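Local coordinates for lipolytic protein G-D-S-L family (Chitinophaga pinensis, PDB 4Q7Q) that is of unconfirmed function but probably hydrolyses ester bonds, as a possible lipase of the GDSL-like lipase/acylhydrolase family, at residues R87-L92 with T103-F108. Residues are numbered along the deposited sequence; the frame is centred on the assembly and turned at random.
Sequences RPVGKL and TVYGSF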
loop_
_atom_site.group_PDB
_atom_site.type_symbol
_atom_site.label_atom_id
_atom_site.label_comp_id
_atom_site.label_asym_id
_atom_site.label_seq_id
_atom_site.Cartn_x
_atom_site.Cartn_y
_atom_site.Cartn_z
ATOM N N ARG A 87 -14.625 -2.737 3.366
ATOM C CA ARG A 87 -14.690 -4.185 3.599
ATOM C C ARG A 87 -14.459 -4.481 5.064
ATOM O O ARG A 87 -13.552 -3.915 5.668
ATOM C CB ARG A 87 -13.600 -4.930 2.827
ATOM C CG ARG A 87 -13.895 -5.303 1.398
ATOM C CD ARG A 87 -12.860 -6.324 0.921
ATOM N NE ARG A 87 -13.292 -7.717 1.067
ATOM C CZ ARG A 87 -12.495 -8.725 1.429
ATOM N NH1 ARG A 87 -11.216 -8.503 1.723
ATOM N NH2 ARG A 87 -12.978 -9.963 1.511
ATOM N N PRO A 88 -15.252 -5.391 5.641
ATOM C CA PRO A 88 -15.038 -5.717 7.054
ATOM C C PRO A 88 -13.680 -6.371 7.285
ATOM O O PRO A 88 -13.271 -7.270 6.548
ATOM C CB PRO A 88 -16.168 -6.707 7.367
ATOM C CG PRO A 88 -16.652 -7.198 6.068
ATOM C CD PRO A 88 -16.398 -6.117 5.065
ATOM N N VAL A 89 -12.987 -5.901 8.311
ATOM C CA VAL A 89 -11.708 -6.465 8.688
ATOM C C VAL A 89 -11.884 -7.916 9.114
ATOM O O VAL A 89 -11.110 -8.788 8.728
ATOM C CB VAL A 89 -11.096 -5.668 9.845
ATOM C CG1 VAL A 89 -9.903 -6.407 10.435
ATOM C CG2 VAL A 89 -10.705 -4.274 9.368
ATOM N N GLY A 90 -12.924 -8.173 9.894
ATOM C CA GLY A 90 -13.141 -9.498 10.437
ATOM C C GLY A 90 -12.348 -9.747 11.702
ATOM O O GLY A 90 -11.883 -8.811 12.360
ATOM N N LYS A 91 -12.203 -11.022 12.053
ATOM C CA LYS A 91 -11.483 -11.405 13.260
ATOM C C LYS A 91 -10.570 -12.578 12.949
ATOM O O LYS A 91 -10.683 -13.187 11.890
ATOM C CB LYS A 91 -12.463 -11.775 14.378
ATOM C CG LYS A 91 -13.375 -10.631 14.836
ATOM C CD LYS A 91 -14.348 -11.073 15.936
ATOM C CE LYS A 91 -15.126 -9.888 16.510
ATOM N NZ LYS A 91 -16.166 -10.309 17.500
ATOM N N LEU A 92 -9.678 -12.911 13.873
ATOM C CA LEU A 92 -8.729 -13.995 13.634
ATOM C C LEU A 92 -9.428 -15.317 13.280
ATOM O O LEU A 92 -8.889 -16.118 12.521
ATOM C CB LEU A 92 -7.790 -14.170 14.830
ATOM C CG LEU A 92 -6.687 -15.228 14.695
ATOM C CD1 LEU A 92 -5.774 -14.937 13.515
ATOM C CD2 LEU A 92 -5.878 -15.352 15.984
ATOM N N THR A 103 -14.083 -11.200 4.555
ATOM C CA THR A 103 -13.389 -10.272 5.439
ATOM C C THR A 103 -11.937 -10.230 5.012
ATOM O O THR A 103 -11.479 -11.100 4.261
ATOM C CB THR A 103 -13.410 -10.736 6.912
ATOM O OG1 THR A 103 -12.742 -12.004 7.026
ATOM C CG2 THR A 103 -14.836 -10.861 7.431
ATOM N N VAL A 104 -11.211 -9.240 5.518
ATOM C CA VAL A 104 -9.782 -9.115 5.257
ATOM C C VAL A 104 -9.013 -10.320 5.804
ATOM O O VAL A 104 -8.192 -10.914 5.101
ATOM C CB VAL A 104 -9.219 -7.797 5.820
ATOM C CG1 VAL A 104 -7.729 -7.718 5.578
ATOM C CG2 VAL A 104 -9.931 -6.620 5.170
ATOM N N TYR A 105 -9.288 -10.696 7.047
ATOM C CA TYR A 105 -8.680 -11.895 7.611
ATOM C C TYR A 105 -8.942 -13.126 6.728
ATOM O O TYR A 105 -8.042 -13.943 6.509
ATOM C CB TYR A 105 -9.234 -12.156 9.007
ATOM C CG TYR A 105 -8.561 -11.432 10.162
ATOM C CD1 TYR A 105 -7.389 -11.918 10.719
ATOM C CD2 TYR A 105 -9.139 -10.302 10.735
ATOM C CE1 TYR A 105 -6.796 -11.291 11.801
ATOM C CE2 TYR A 105 -8.554 -9.668 11.824
ATOM C CZ TYR A 105 -7.379 -10.172 12.355
ATOM O OH TYR A 105 -6.770 -9.561 13.436
ATOM N N GLY A 106 -10.171 -13.259 6.223
ATOM C CA GLY A 106 -10.516 -14.342 5.312
ATOM C C GLY A 106 -9.702 -14.318 4.024
ATOM O O GLY A 106 -9.218 -15.353 3.562
ATOM N N SER A 107 -9.541 -13.129 3.448
ATOM C CA SER A 107 -8.767 -12.977 2.214
ATOM C C SER A 107 -7.322 -13.381 2.432
ATOM O O SER A 107 -6.706 -13.999 1.567
ATOM C CB SER A 107 -8.807 -11.531 1.717
ATOM O OG SER A 107 -10.124 -11.154 1.367
ATOM N N PHE A 108 -6.769 -13.015 3.583
ATOM C CA PHE A 108 -5.385 -13.373 3.862
ATOM C C PHE A 108 -5.229 -14.875 4.044
ATOM O O PHE A 108 -4.199 -15.437 3.662
ATOM C CB PHE A 108 -4.818 -12.585 5.041
ATOM C CG PHE A 108 -4.258 -11.247 4.648
ATOM C CD1 PHE A 108 -5.102 -10.212 4.288
ATOM C CD2 PHE A 108 -2.888 -11.029 4.633
ATOM C CE1 PHE A 108 -4.588 -8.970 3.917
ATOM C CE2 PHE A 108 -2.366 -9.797 4.265
ATOM C CZ PHE A 108 -3.217 -8.760 3.908
#
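Arg87 NH1 donates to Ser107 OG at 2.9 Å, the hydroxyl lying 21° out of the guanidinium plane, while NH2 adds weak bonds to the same OG and to Thr103 O. A bend at chi3 (94°) brings the guanidinium up against the Ser107 hydroxyl; NH1 also forms a salt bridge with Asp82, and Ser107 OG is hydrogen-bonded to Asn101 OD1. The loop carbonyls accept from the first helix amides: Val104 N reaches Pro88 O at 3.0 Å, and Tyr105 N meets Val89 O at 3.1 Å in a nearly straight bond (173°). Thr103 is the N-cap, its OG1 accepting from Gly106 N, so three amides of the first turn of helix 104-118 have acceptors; this helix flanks the parallel sheet of the SGNH-type alpha/beta fold. Further along, the loop crosses one face of the Tyr105 ring, with Val89 O at its edge. Leu92 CA makes a CH-pi contact, 4.0 Å from the Tyr105 centroid, and Lys91 O lies over the same face. Val89 CG1 touches Tyr105 CE2 at 3.8 Å. With an alanine in place of Tyr105, Leu92 and the Lys91 carbonyl are likely to lose that ring face. Thr103 CG2 packs 3.7 Å from Gly90 CA, where a side chain would hit Thr103 CB and the Val89 carbonyl.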